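Local structure of excinuclease ABC, subunit A. (Deinococcus radiodurans, 2VF7) at residues A[40-45]-A[450-455]; A[437-442]-A[763-768]. The protein is a DNA-binding ABC-type ATPase that carries zinc ions and takes part in DNA repair, probably by helping to recognise damaged DNA. The protein carries 1 engineered substitution. All coordinates share one frame; numbering follows the deposited sequence. Where two conformers were deposited one is given.

In the fold
Both contacts lie near the same bound ADP. Contact 1 is buried within the first nucleotide-binding sheet: strands 38-42 and 449-453 are neighbours there, bonded by main chain and by a threonine-aspartate pair. Strand 433-437 flanks 38-42 on its other edge, and contact 2 begins where that strand ends. There, partly buried, 437-442 meets 763-768, which follows strand 753-758 of the second sheet; a histidine ring, a proline and a leucine make the contact by packing, while the hydrogen bonds stay within each segment. The two meet where Ser45 OG probably bonds Asp768 OD2, 3.1 Å away.

Contact 1 (A[40-45]-A[450-455]); sequences VFTGVS and LVDVGP. With ADP (adenosine-5'-diphosphate), chain E.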
ATOM      1  N   VAL A  40     -13.104  24.789  13.535  1.00 52.75           N
ATOM      2  CA  VAL A  40     -11.963  24.842  14.456  1.00 52.88           C
ATOM      3  C   VAL A  40     -12.302  24.087  15.737  1.00 52.85           C
ATOM      4  O   VAL A  40     -13.365  24.270  16.298  1.00 52.96           O
ATOM      5  CB  VAL A  40     -11.523  26.319  14.738  1.00 53.40           C
ATOM      6  CG1 VAL A  40     -10.397  26.379  15.733  1.00 53.38           C
ATOM      7  CG2 VAL A  40     -11.066  26.989  13.454  1.00 52.68           C
ATOM      8  N   PHE A  41     -11.404  23.204  16.159  1.00 53.41           N
ATOM      9  CA  PHE A  41     -11.559  22.430  17.381  1.00 54.00           C
ATOM     10  C   PHE A  41     -10.714  23.082  18.462  1.00 54.26           C
ATOM     11  O   PHE A  41      -9.509  23.271  18.275  1.00 54.74           O
ATOM     12  CB  PHE A  41     -11.140  20.967  17.145  1.00 53.91           C
ATOM     13  CG  PHE A  41     -12.034  20.228  16.153  1.00 53.99           C
ATOM     14  CD1 PHE A  41     -13.015  19.360  16.599  1.00 53.81           C
ATOM     15  CD2 PHE A  41     -11.901  20.431  14.773  1.00 54.97           C
ATOM     16  CE1 PHE A  41     -13.852  18.682  15.684  1.00 54.86           C
ATOM     17  CE2 PHE A  41     -12.740  19.783  13.856  1.00 54.96           C
ATOM     18  CZ  PHE A  41     -13.709  18.890  14.321  1.00 55.18           C
ATOM     19  N   THR A  42     -11.347  23.450  19.578  1.00 54.17           N
ATOM     20  CA  THR A  42     -10.674  24.263  20.607  1.00 53.89           C
ATOM     21  C   THR A  42     -10.835  23.769  22.052  1.00 53.66           C
ATOM     22  O   THR A  42     -11.635  22.877  22.332  1.00 53.73           O
ATOM     23  CB  THR A  42     -11.058  25.762  20.511  1.00 53.79           C
ATOM     24  OG1 THR A  42     -12.346  25.975  21.093  1.00 53.08           O
ATOM     25  CG2 THR A  42     -11.068  26.229  19.062  1.00 53.78           C
ATOM     26  N   GLY A  43     -10.066  24.359  22.965  1.00 53.12           N
ATOM     27  CA  GLY A  43     -10.072  23.947  24.360  1.00 52.72           C
ATOM     28  C   GLY A  43      -8.659  23.696  24.861  1.00 52.41           C
ATOM     29  O   GLY A  43      -7.726  23.654  24.058  1.00 52.39           O
ATOM     30  N   VAL A  44      -8.499  23.524  26.178  1.00 51.84           N
ATOM     31  CA  VAL A  44      -7.162  23.379  26.783  1.00 51.85           C
ATOM     32  C   VAL A  44      -6.449  22.152  26.246  1.00 51.92           C
ATOM     33  O   VAL A  44      -7.058  21.304  25.589  1.00 53.23           O
ATOM     34  CB  VAL A  44      -7.170  23.388  28.351  1.00 51.18           C
ATOM     35  CG1 VAL A  44      -7.700  24.710  28.889  1.00 51.14           C
ATOM     36  CG2 VAL A  44      -7.965  22.224  28.902  1.00 52.03           C
ATOM     37  N   SER A  45      -5.148  22.077  26.486  1.00 52.34           N
ATOM     38  CA  SER A  45      -4.360  20.956  26.018  1.00 52.34           C
ATOM     39  C   SER A  45      -4.675  19.782  26.907  1.00 52.12           C
ATOM     40  O   SER A  45      -4.859  19.941  28.104  1.00 52.03           O
ATOM     41  CB  SER A  45      -2.871  21.287  26.064  1.00 52.30           C
ATOM     42  OG  SER A  45      -2.438  21.348  27.396  1.00 53.56           O
ATOM     43  N   LEU A 450     -17.300  26.173  15.438  1.00 52.70           N
ATOM     44  CA  LEU A 450     -16.294  25.731  16.388  1.00 53.23           C
ATOM     45  C   LEU A 450     -16.768  24.672  17.369  1.00 53.21           C
ATOM     46  O   LEU A 450     -17.900  24.688  17.808  1.00 53.36           O
ATOM     47  CB  LEU A 450     -15.638  26.935  17.083  1.00 53.30           C
ATOM     48  CG  LEU A 450     -16.009  27.420  18.465  1.00 54.00           C
ATOM     49  CD1 LEU A 450     -15.477  26.475  19.547  1.00 55.73           C
ATOM     50  CD2 LEU A 450     -15.420  28.808  18.631  1.00 53.38           C
ATOM     51  N   VAL A 451     -15.882  23.736  17.682  1.00 53.78           N
ATOM     52  CA  VAL A 451     -16.144  22.686  18.665  1.00 53.75           C
ATOM     53  C   VAL A 451     -15.212  22.849  19.878  1.00 54.14           C
ATOM     54  O   VAL A 451     -14.001  22.612  19.770  1.00 53.60           O
ATOM     55  CB  VAL A 451     -15.936  21.286  18.057  1.00 53.62           C
ATOM     56  CG1 VAL A 451     -16.480  20.220  18.984  1.00 52.63           C
ATOM     57  CG2 VAL A 451     -16.574  21.183  16.650  1.00 53.24           C
ATOM     58  N   ASP A 452     -15.782  23.253  21.018  1.00 54.39           N
ATOM     59  CA  ASP A 452     -14.999  23.453  22.249  1.00 54.73           C
ATOM     60  C   ASP A 452     -15.111  22.236  23.152  1.00 54.91           C
ATOM     61  O   ASP A 452     -16.210  21.838  23.562  1.00 54.86           O
ATOM     62  CB  ASP A 452     -15.412  24.737  23.001  1.00 54.42           C
ATOM     63  CG  ASP A 452     -14.311  25.257  23.934  1.00 54.61           C
ATOM     64  OD1 ASP A 452     -14.587  25.470  25.145  1.00 53.54           O
ATOM     65  OD2 ASP A 452     -13.165  25.472  23.461  1.00 52.91           O
ATOM     66  N   VAL A 453     -13.952  21.664  23.457  1.00 55.21           N
ATOM     67  CA  VAL A 453     -13.849  20.375  24.129  1.00 55.45           C
ATOM     68  C   VAL A 453     -13.390  20.510  25.605  1.00 55.89           C
ATOM     69  O   VAL A 453     -12.458  21.257  25.920  1.00 55.16           O
ATOM     70  CB  VAL A 453     -12.905  19.407  23.341  1.00 54.98           C
ATOM     71  CG1 VAL A 453     -12.683  18.131  24.091  1.00 54.96           C
ATOM     72  CG2 VAL A 453     -13.469  19.079  21.967  1.00 55.43           C
ATOM     73  N   GLY A 454     -14.100  19.791  26.476  1.00 56.77           N
ATOM     74  CA  GLY A 454     -13.727  19.501  27.858  1.00 57.37           C
ATOM     75  C   GLY A 454     -13.734  20.718  28.734  1.00 58.45           C
ATOM     76  O   GLY A 454     -13.400  21.825  28.266  1.00 59.94           O
ATOM     77  N   PRO A 455     -14.105  20.554  30.019  1.00 57.82           N
ATOM     78  CA  PRO A 455     -13.802  21.688  30.874  1.00 57.33           C
ATOM     79  C   PRO A 455     -12.276  21.831  30.972  1.00 57.26           C
ATOM     80  O   PRO A 455     -11.729  22.865  30.591  1.00 57.07           O
ATOM     81  CB  PRO A 455     -14.429  21.310  32.235  1.00 57.38           C
ATOM     82  CG  PRO A 455     -15.211  20.094  32.021  1.00 57.21           C
ATOM     83  CD  PRO A 455     -14.749  19.448  30.742  1.00 57.94           C
TER
HETATM   84  PB  ADP E 902      -5.547  17.873  22.975  1.00 43.47           P
HETATM   85  O1B ADP E 902      -6.478  18.993  23.340  1.00 47.23           O
HETATM   86  O2B ADP E 902      -4.207  17.960  23.644  1.00 45.01           O
HETATM   87  O3B ADP E 902      -5.440  17.680  21.474  1.00 46.30           O
HETATM   88  PA  ADP E 902      -5.482  15.108  23.392  1.00 39.89           P
HETATM   89  O1A ADP E 902      -4.033  15.326  22.952  1.00 37.11           O
HETATM   90  O2A ADP E 902      -6.353  14.205  22.584  1.00 42.67           O
HETATM   91  O3A ADP E 902      -6.219  16.523  23.565  1.00 40.97           O
HETATM   92  O5' ADP E 902      -5.411  14.449  24.858  1.00 41.35           O
HETATM   93  C5' ADP E 902      -6.465  13.703  25.473  1.00 39.25           C
HETATM   94  C4' ADP E 902      -5.888  12.394  25.984  1.00 39.34           C
HETATM   95  O4' ADP E 902      -5.543  11.582  24.855  1.00 39.71           O
HETATM   96  C3' ADP E 902      -4.612  12.523  26.816  1.00 39.63           C
HETATM   97  O3' ADP E 902      -4.629  11.601  27.934  1.00 36.89           O
HETATM   98  C2' ADP E 902      -3.530  12.161  25.808  1.00 39.03           C
HETATM   99  O2' ADP E 902      -2.316  11.714  26.405  1.00 39.62           O
HETATM  100  C1' ADP E 902      -4.213  11.085  24.974  1.00 39.55           C
HETATM  101  N9  ADP E 902      -3.651  10.941  23.617  1.00 39.48           N
HETATM  102  C8  ADP E 902      -3.645  11.901  22.667  1.00 39.84           C
HETATM  103  N7  ADP E 902      -3.055  11.495  21.527  1.00 37.04           N
HETATM  104  C5  ADP E 902      -2.680  10.221  21.749  1.00 38.64           C
HETATM  105  C6  ADP E 902      -2.034   9.175  20.938  1.00 38.51           C
HETATM  106  N6  ADP E 902      -1.640   9.445  19.665  1.00 40.16           N
HETATM  107  N1  ADP E 902      -1.830   7.979  21.515  1.00 40.37           N
HETATM  108  C2  ADP E 902      -2.211   7.699  22.784  1.00 39.14           C
HETATM  109  N3  ADP E 902      -2.816   8.596  23.572  1.00 40.30           N
HETATM  110  C4  ADP E 902      -3.079   9.853  23.115  1.00 39.63           C
HETATM  111  O   HOH W   1     -10.910  23.331  27.241  1.00 38.43           O
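Two hydroxyls converge on OD2 of Asp452. Thr42 supplies one: its OG1 donates across the strands over 2.6 Å, meeting the anti side of the oxygen about 18° out of the carboxylate plane; Thr481 supplies the other. Since OD1 is bonded to Ser479, both oxygens are engaged and the buried carboxylate is held against rotation. Thr42 can serve here because its chi1 of 78° puts OG1 between the backbone N and the carbonyl carbon, with the methyl CG2 anti to the carbonyl carbon. With an alanine here instead of Asp452, the hydroxyls of Thr42, Thr481 and Ser479 would probably lose the carboxylate that all three bond, and the chain bearing the last two would be less firmly tied to the sheet.

The backbones run parallel, joined by Val451 N to Val40 O (2.9 Å), Thr42 N to Val451 O (2.8 Å) and Val453 N to Thr42 O (2.8 Å). Val40, Thr42, Leu450 and Asp452 project from one face, where Ile444 covers the first three. On the other, Phe41 and Val451 lie side by side: CG2 of the valine makes an off-centre CH-pi contact, 4.3 Å from the centroid of the Phe41 ring, while Val31 and Val33 pack against Val451.

After Thr42, Gly43 suits its place because a side chain would run into Val453 O and the preceding carbonyl. A water continues the link, accepting from Val44 N at 2.6 Å and donating to Val453 O at 2.9 Å. Gly43 O also takes a bond from Lys49, which binds the ADP. A strand leading into a glycine-rich, phosphate-binding turn before a helix is the P-loop (Walker A) arrangement of ABC ATPases.

Contact 2 (A[437-442]-A[763-768]); sequences VEHDLD and GLHPAD
Two first torsions bring His439 and His765 together: His439 sets CG anti to its own carbonyl carbon (chi1 -70°), sending the imidazole across to 763-768, while in His765 CG stands opposite the backbone N (chi1 -171°), which brings the second ring beside the first. CD2 of His439 comes 3.4 Å from His765 CA and lies at the edge of the His765 ring, near its plane. The rings are nearly perpendicular, at 81°, and meet rim to rim, neither covering the other's face. It is backbone that lies over His439: Leu764 O and His765 N sit above one face, offset toward the rim, with Leu764 O 3.5 Å from CG of His439. A histidine suits this place, since its flat ring can lie against the backbone of 764-765 while its two nitrogens serve other partners, ND1 weakly bonded to Glu407 and NE2 weakly to Lys49 of the ADP site.

Next along both segments, Leu441 CG meets Pro766 CG at 4.3 Å, an apolar touch between two helix starts. Each start is capped internally. Asp440 OD1 accepts from Asp442 N, and Glu438 OE2 takes His439 N and Asp440 N from opposite faces of its carboxylate, steadying the turn that carries the histidine. Across the contact His765 is the N-cap: its ND1 accepts from Ala767 N at 3.1 Å, and its own N donates to Asp768 OD2 at 3.1 Å, completing a capping box.

By sequence and position these are probably the H-loop and D-loop of ABC ATPases. Strand 433-437 runs into the first and helix 766-781 starts from the second; helix 480-487 packs on Leu441, Pro766 and Ala767, and helix 49-69 on Val437.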
ATOM      1  N   VAL A 437      -7.516  22.026  14.421  1.00 52.80           N
ATOM      2  CA  VAL A 437      -7.247  22.266  15.835  1.00 52.93           C
ATOM      3  C   VAL A 437      -6.277  23.415  15.994  1.00 53.32           C
ATOM      4  O   VAL A 437      -5.153  23.381  15.489  1.00 53.23           O
ATOM      5  CB  VAL A 437      -6.896  20.972  16.667  1.00 52.64           C
ATOM      6  CG1 VAL A 437      -6.718  19.765  15.784  1.00 52.27           C
ATOM      7  CG2 VAL A 437      -5.732  21.190  17.612  1.00 51.77           C
ATOM      8  N   GLU A 438      -6.749  24.436  16.694  1.00 54.08           N
ATOM      9  CA  GLU A 438      -6.072  25.712  16.796  1.00 55.36           C
ATOM     10  C   GLU A 438      -6.221  26.313  18.195  1.00 55.68           C
ATOM     11  O   GLU A 438      -7.228  26.092  18.889  1.00 55.87           O
ATOM     12  CB  GLU A 438      -6.626  26.680  15.732  1.00 55.27           C
ATOM     13  CG  GLU A 438      -5.857  27.976  15.574  1.00 57.18           C
ATOM     14  CD  GLU A 438      -4.375  27.775  15.269  1.00 59.58           C
ATOM     15  OE1 GLU A 438      -4.037  27.582  14.077  1.00 61.39           O
ATOM     16  OE2 GLU A 438      -3.539  27.837  16.210  1.00 59.97           O
ATOM     17  N   HIS A 439      -5.202  27.072  18.595  1.00 56.06           N
ATOM     18  CA  HIS A 439      -5.243  27.885  19.814  1.00 56.26           C
ATOM     19  C   HIS A 439      -5.292  29.384  19.532  1.00 56.74           C
ATOM     20  O   HIS A 439      -5.735  30.159  20.376  1.00 56.59           O
ATOM     21  CB  HIS A 439      -4.054  27.549  20.708  1.00 55.74           C
ATOM     22  CG  HIS A 439      -4.150  26.194  21.318  1.00 54.90           C
ATOM     23  ND1 HIS A 439      -3.344  25.147  20.931  1.00 55.28           N
ATOM     24  CD2 HIS A 439      -4.984  25.702  22.265  1.00 53.75           C
ATOM     25  CE1 HIS A 439      -3.656  24.074  21.636  1.00 55.76           C
ATOM     26  NE2 HIS A 439      -4.657  24.380  22.444  1.00 54.70           N
ATOM     27  N   ASP A 440      -4.831  29.782  18.349  1.00 57.60           N
ATOM     28  CA  ASP A 440      -4.824  31.192  17.933  1.00 58.40           C
ATOM     29  C   ASP A 440      -6.226  31.776  17.951  1.00 58.39           C
ATOM     30  O   ASP A 440      -7.110  31.297  17.246  1.00 58.94           O
ATOM     31  CB  ASP A 440      -4.240  31.328  16.528  1.00 58.80           C
ATOM     32  CG  ASP A 440      -3.725  32.723  16.237  1.00 60.73           C
ATOM     33  OD1 ASP A 440      -4.384  33.706  16.615  1.00 63.07           O
ATOM     34  OD2 ASP A 440      -2.647  32.852  15.619  1.00 63.64           O
ATOM     35  N   LEU A 441      -6.417  32.816  18.759  1.00 58.65           N
ATOM     36  CA  LEU A 441      -7.710  33.479  18.910  1.00 58.41           C
ATOM     37  C   LEU A 441      -8.133  34.236  17.649  1.00 58.33           C
ATOM     38  O   LEU A 441      -9.317  34.420  17.395  1.00 58.07           O
ATOM     39  CB  LEU A 441      -7.672  34.431  20.111  1.00 58.47           C
ATOM     40  CG  LEU A 441      -7.503  33.841  21.519  1.00 58.29           C
ATOM     41  CD1 LEU A 441      -7.395  34.977  22.533  1.00 57.32           C
ATOM     42  CD2 LEU A 441      -8.627  32.872  21.900  1.00 55.91           C
ATOM     43  N   ASP A 442      -7.151  34.680  16.874  1.00 58.55           N
ATOM     44  CA  ASP A 442      -7.390  35.311  15.575  1.00 58.98           C
ATOM     45  C   ASP A 442      -8.006  34.370  14.534  1.00 59.21           C
ATOM     46  O   ASP A 442      -8.784  34.826  13.693  1.00 59.74           O
ATOM     47  CB  ASP A 442      -6.094  35.902  15.024  1.00 59.07           C
ATOM     48  CG  ASP A 442      -5.950  37.368  15.346  0.50 59.50           C
ATOM     49  OD1 ASP A 442      -6.659  38.174  14.704  0.50 59.97           O
ATOM     50  OD2 ASP A 442      -5.133  37.709  16.230  0.50 59.58           O
ATOM     51  N   GLY A 763       1.521  24.227  21.359  1.00 62.99           N
ATOM     52  CA  GLY A 763       0.394  23.377  21.729  1.00 60.88           C
ATOM     53  C   GLY A 763      -0.279  23.764  23.024  1.00 59.98           C
ATOM     54  O   GLY A 763      -0.949  22.950  23.645  1.00 60.23           O
ATOM     55  N   LEU A 764      -0.109  25.016  23.441  1.00 59.11           N
ATOM     56  CA  LEU A 764      -0.709  25.497  24.676  1.00 57.91           C
ATOM     57  C   LEU A 764      -1.859  26.463  24.438  1.00 57.58           C
ATOM     58  O   LEU A 764      -1.793  27.345  23.576  1.00 57.40           O
ATOM     59  CB  LEU A 764       0.350  26.127  25.596  1.00 58.45           C
ATOM     60  CG  LEU A 764       0.896  25.323  26.794  1.00 57.71           C
ATOM     61  CD1 LEU A 764       1.447  23.992  26.375  1.00 60.16           C
ATOM     62  CD2 LEU A 764       1.958  26.105  27.550  1.00 57.61           C
ATOM     63  N   HIS A 765      -2.916  26.274  25.221  1.00 56.71           N
ATOM     64  CA  HIS A 765      -4.065  27.156  25.220  1.00 56.47           C
ATOM     65  C   HIS A 765      -3.697  28.502  25.893  1.00 57.04           C
ATOM     66  O   HIS A 765      -2.816  28.536  26.756  1.00 56.95           O
ATOM     67  CB  HIS A 765      -5.216  26.438  25.923  1.00 55.90           C
ATOM     68  CG  HIS A 765      -6.529  27.139  25.812  1.00 55.55           C
ATOM     69  ND1 HIS A 765      -6.985  28.021  26.769  1.00 56.63           N
ATOM     70  CD2 HIS A 765      -7.486  27.094  24.860  1.00 54.36           C
ATOM     71  CE1 HIS A 765      -8.165  28.489  26.411  1.00 54.64           C
ATOM     72  NE2 HIS A 765      -8.491  27.943  25.255  1.00 54.63           N
ATOM     73  N   PRO A 766      -4.324  29.631  25.472  1.00 57.21           N
ATOM     74  CA  PRO A 766      -4.084  30.875  26.216  1.00 57.21           C
ATOM     75  C   PRO A 766      -4.158  30.722  27.744  1.00 57.52           C
ATOM     76  O   PRO A 766      -3.435  31.410  28.445  1.00 57.67           O
ATOM     77  CB  PRO A 766      -5.196  31.797  25.699  1.00 56.95           C
ATOM     78  CG  PRO A 766      -5.397  31.344  24.304  1.00 56.70           C
ATOM     79  CD  PRO A 766      -5.196  29.867  24.300  1.00 56.87           C
ATOM     80  N   ALA A 767      -5.020  29.832  28.240  1.00 57.62           N
ATOM     81  CA  ALA A 767      -5.162  29.594  29.674  1.00 58.05           C
ATOM     82  C   ALA A 767      -3.994  28.794  30.248  1.00 58.52           C
ATOM     83  O   ALA A 767      -3.639  28.970  31.415  1.00 58.88           O
ATOM     84  CB  ALA A 767      -6.478  28.897  29.981  1.00 57.47           C
ATOM     85  N   ASP A 768      -3.413  27.916  29.435  1.00 59.01           N
ATOM     86  CA  ASP A 768      -2.287  27.091  29.854  1.00 59.70           C
ATOM     87  C   ASP A 768      -1.042  27.950  30.038  1.00 60.38           C
ATOM     88  O   ASP A 768      -0.264  27.717  30.954  1.00 60.84           O
ATOM     89  CB  ASP A 768      -1.959  25.993  28.825  1.00 59.70           C
ATOM     90  CG  ASP A 768      -3.010  24.868  28.745  1.00 60.09           C
ATOM     91  OD1 ASP A 768      -3.642  24.483  29.762  1.00 60.10           O
ATOM     92  OD2 ASP A 768      -3.169  24.326  27.633  1.00 59.31           O
TER